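PDB 2QEN: walker-Type ATPase from Pyrococcus abyssi, which probably binds and hydrolyses ATP as a P-loop ATPase, and is held here with ADP and magnesium, its wider cellular role being unknown. Local coordinates for residues R40-S45 / V198-F203. The protein carries 1 engineered substitution. Residues are numbered along the deposited sequence; the frame is centred on the assembly and turned at random.
Sequences RRVGKS and VLVKPF. With MG (magnesium ion), chain B; ADP (adenosine-5'-diphosphate), chain C.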
loop_
_atom_site.group_PDB
_atom_site.type_symbol
_atom_site.label_atom_id
_atom_site.label_comp_id
_atom_site.label_asym_id
_atom_site.label_seq_id
_atom_site.Cartn_x
_atom_site.Cartn_y
_atom_site.Cartn_z
ATOM N N ARG A 40 3.031 1.384 -4.843
ATOM C CA ARG A 40 1.586 1.367 -5.054
ATOM C C ARG A 40 1.229 0.434 -6.221
ATOM O O ARG A 40 1.876 0.478 -7.265
ATOM C CB ARG A 40 1.090 2.783 -5.352
ATOM C CG ARG A 40 -0.351 2.859 -5.826
ATOM C CD ARG A 40 -1.320 3.169 -4.705
ATOM N NE ARG A 40 -1.413 4.612 -4.499
ATOM C CZ ARG A 40 -2.508 5.343 -4.690
ATOM N NH1 ARG A 40 -3.643 4.774 -5.094
ATOM N NH2 ARG A 40 -2.468 6.651 -4.463
ATOM N N ARG A 41 0.211 -0.408 -6.008
ATOM C CA ARG A 41 -0.346 -1.360 -6.996
ATOM C C ARG A 41 0.440 -2.654 -7.122
ATOM O O ARG A 41 0.129 -3.485 -7.973
ATOM C CB ARG A 41 -0.522 -0.741 -8.387
ATOM C CG ARG A 41 -1.600 0.302 -8.479
ATOM C CD ARG A 41 -1.288 1.288 -9.582
ATOM N NE ARG A 41 -2.186 2.437 -9.497
ATOM C CZ ARG A 41 -1.802 3.691 -9.275
ATOM N NH1 ARG A 41 -0.505 4.016 -9.153
ATOM N NH2 ARG A 41 -2.731 4.633 -9.202
ATOM N N VAL A 42 1.458 -2.812 -6.283
ATOM C CA VAL A 42 2.301 -4.002 -6.306
ATOM C C VAL A 42 1.581 -5.242 -5.756
ATOM O O VAL A 42 1.984 -6.370 -6.033
ATOM C CB VAL A 42 3.641 -3.748 -5.549
ATOM C CG1 VAL A 42 3.462 -3.847 -3.996
ATOM C CG2 VAL A 42 4.728 -4.661 -6.069
ATOM N N GLY A 43 0.539 -5.022 -4.957
ATOM C CA GLY A 43 -0.278 -6.107 -4.418
ATOM C C GLY A 43 -0.325 -6.284 -2.901
ATOM O O GLY A 43 -0.646 -7.378 -2.436
ATOM N N LYS A 44 -0.019 -5.226 -2.138
ATOM C CA LYS A 44 -0.019 -5.283 -0.653
ATOM C C LYS A 44 -1.392 -5.499 -0.025
ATOM O O LYS A 44 -1.551 -6.373 0.842
ATOM C CB LYS A 44 0.616 -4.020 -0.021
ATOM C CG LYS A 44 2.027 -3.649 -0.503
ATOM C CD LYS A 44 2.546 -2.397 0.209
ATOM C CE LYS A 44 1.835 -1.113 -0.235
ATOM N NZ LYS A 44 1.899 -0.855 -1.745
ATOM N N SER A 45 -2.388 -4.698 -0.419
ATOM C CA SER A 45 -3.746 -4.898 0.118
ATOM C C SER A 45 -4.280 -6.299 -0.166
ATOM O O SER A 45 -4.860 -6.947 0.714
ATOM C CB SER A 45 -4.725 -3.864 -0.422
ATOM O OG SER A 45 -4.484 -2.608 0.181
ATOM N N VAL A 198 8.379 -6.773 5.742
ATOM C CA VAL A 198 8.084 -7.637 4.618
ATOM C C VAL A 198 7.912 -6.772 3.361
ATOM O O VAL A 198 7.044 -5.884 3.305
ATOM C CB VAL A 198 6.864 -8.548 4.924
ATOM C CG1 VAL A 198 6.507 -9.416 3.708
ATOM C CG2 VAL A 198 7.174 -9.423 6.154
ATOM N N LEU A 199 8.783 -7.026 2.388
ATOM C CA LEU A 199 8.895 -6.277 1.152
ATOM C C LEU A 199 8.169 -6.992 0.020
ATOM O O LEU A 199 8.448 -8.166 -0.251
ATOM C CB LEU A 199 10.370 -6.136 0.773
ATOM C CG LEU A 199 11.303 -5.091 1.417
ATOM C CD1 LEU A 199 10.972 -4.748 2.846
ATOM C CD2 LEU A 199 12.767 -5.528 1.286
ATOM N N VAL A 200 7.243 -6.273 -0.625
ATOM C CA VAL A 200 6.503 -6.776 -1.785
ATOM C C VAL A 200 6.967 -6.029 -3.038
ATOM O O VAL A 200 6.716 -4.832 -3.196
ATOM C CB VAL A 200 4.948 -6.668 -1.616
ATOM C CG1 VAL A 200 4.238 -7.314 -2.792
ATOM C CG2 VAL A 200 4.479 -7.299 -0.305
ATOM N N LYS A 201 7.630 -6.771 -3.923
ATOM C CA LYS A 201 8.234 -6.243 -5.135
ATOM C C LYS A 201 7.422 -6.661 -6.356
ATOM O O LYS A 201 6.668 -7.636 -6.278
ATOM C CB LYS A 201 9.651 -6.806 -5.273
ATOM C CG LYS A 201 10.543 -6.652 -4.041
ATOM C CD LYS A 201 10.894 -5.185 -3.779
ATOM C CE LYS A 201 12.182 -5.054 -2.969
ATOM N NZ LYS A 201 12.374 -3.650 -2.495
ATOM N N PRO A 202 7.574 -5.928 -7.489
ATOM C CA PRO A 202 7.025 -6.359 -8.780
ATOM C C PRO A 202 7.455 -7.772 -9.141
ATOM O O PRO A 202 8.576 -8.165 -8.826
ATOM C CB PRO A 202 7.665 -5.383 -9.781
ATOM C CG PRO A 202 7.930 -4.153 -9.007
ATOM C CD PRO A 202 8.270 -4.627 -7.602
ATOM N N PHE A 203 6.570 -8.525 -9.789
ATOM C CA PHE A 203 6.903 -9.828 -10.348
ATOM C C PHE A 203 8.113 -9.706 -11.265
ATOM O O PHE A 203 8.269 -8.694 -11.961
ATOM C CB PHE A 203 5.743 -10.374 -11.198
ATOM C CG PHE A 203 4.476 -10.679 -10.428
ATOM C CD1 PHE A 203 4.516 -11.128 -9.098
ATOM C CD2 PHE A 203 3.230 -10.564 -11.061
ATOM C CE1 PHE A 203 3.335 -11.428 -8.406
ATOM C CE2 PHE A 203 2.045 -10.871 -10.373
ATOM C CZ PHE A 203 2.098 -11.291 -9.046
HETATM MG MG MG B . -3.318 -0.901 -0.842
HETATM P PB ADP C . -1.360 -2.071 -3.267
HETATM O O1B ADP C . 0.038 -2.632 -3.171
HETATM O O2B ADP C . -2.159 -2.312 -2.005
HETATM O O3B ADP C . -1.463 -0.649 -3.753
HETATM P PA ADP C . -3.380 -3.875 -4.452
HETATM O O1A ADP C . -3.282 -5.041 -3.504
HETATM O O2A ADP C . -4.596 -3.002 -4.449
HETATM O O3A ADP C . -2.029 -2.957 -4.431
HETATM O "O5'" ADP C . -3.189 -4.526 -5.920
HETATM C "C5'" ADP C . -3.525 -3.842 -7.131
HETATM C "C4'" ADP C . -4.421 -4.766 -7.966
HETATM O "O4'" ADP C . -3.628 -5.760 -8.642
HETATM C "C3'" ADP C . -5.439 -5.582 -7.170
HETATM O "O3'" ADP C . -6.701 -4.934 -7.065
HETATM C "C2'" ADP C . -5.622 -6.813 -7.999
HETATM O "O2'" ADP C . -6.342 -6.391 -9.154
HETATM C "C1'" ADP C . -4.254 -7.046 -8.564
HETATM N N9 ADP C . -3.340 -7.951 -7.832
HETATM C C8 ADP C . -2.387 -7.556 -6.967
HETATM N N7 ADP C . -1.657 -8.608 -6.526
HETATM C C5 ADP C . -2.148 -9.711 -7.119
HETATM C C6 ADP C . -1.846 -11.157 -7.100
HETATM N N6 ADP C . -0.843 -11.649 -6.339
HETATM N N1 ADP C . -2.605 -11.973 -7.876
HETATM C C2 ADP C . -3.609 -11.502 -8.624
HETATM N N3 ADP C . -3.927 -10.197 -8.712
HETATM C C4 ADP C . -3.252 -9.270 -7.991
HETATM O O HOH W 1 -1.789 -0.890 0.670
HETATM O O HOH W 2 -4.684 0.376 0.130
HETATM O O HOH W 3 -4.792 -1.048 -2.358
HETATM O O HOH W 4 -2.695 0.953 -1.898
#
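V42, in the phosphate-binding loop, comes closest to P202, their CA atoms 5.8 Å apart, where the chain runs on from the edge strand 196-199 of the parallel sheet. V42 carries most of the contact, its two methyls lying side by side along the V200-P202 backbone. V42 CG1, held between its own backbone N and carbonyl carbon (chi1 79°), meets V200 CG1 at 3.8 Å and rests near V200 O. V42 CG2 presses on the K201-P202 peptide, 3.4 Å from P202 N, with P202 CD beside it. The V200 side chain points back into the loop, and K44 CG brushes V200 CB. R17 ties the two segments together, its guanidinium nitrogens bonding the carbonyl oxygens of V42 and K201. The face of the loop turned to ADP is polar. R41 N gives a hydrogen bond to O3B, S45 N one to O2B, and G43 N and K44 N both point to O1B. The K44 chain bends at chi3 and chi4 (-71° and -56°), curling NZ back to ADP O1B at 2.9 Å; S172 OG and G38 O also bond this amine. O1B is thus gripped by three N-H donors. G43 sits at the N-cap position of helix 44-54. S45 OG binds magnesium at 2.3 Å; ADP O2B and four waters complete its six ligands, and D135 hydrogen-bonds to this hydroxyl. Such a strand-loop-helix grip with a lysine and a metal-binding serine is the Walker A motif of P-loop NTPases. The chemistry is therefore divided: van der Waals contacts of the V42 methyls, with R17 bonded to carbonyls of both segments, set the loop against V200-P202, while its amides, the K44 amine and magnesium probably offset the negative charge of the beta-phosphate.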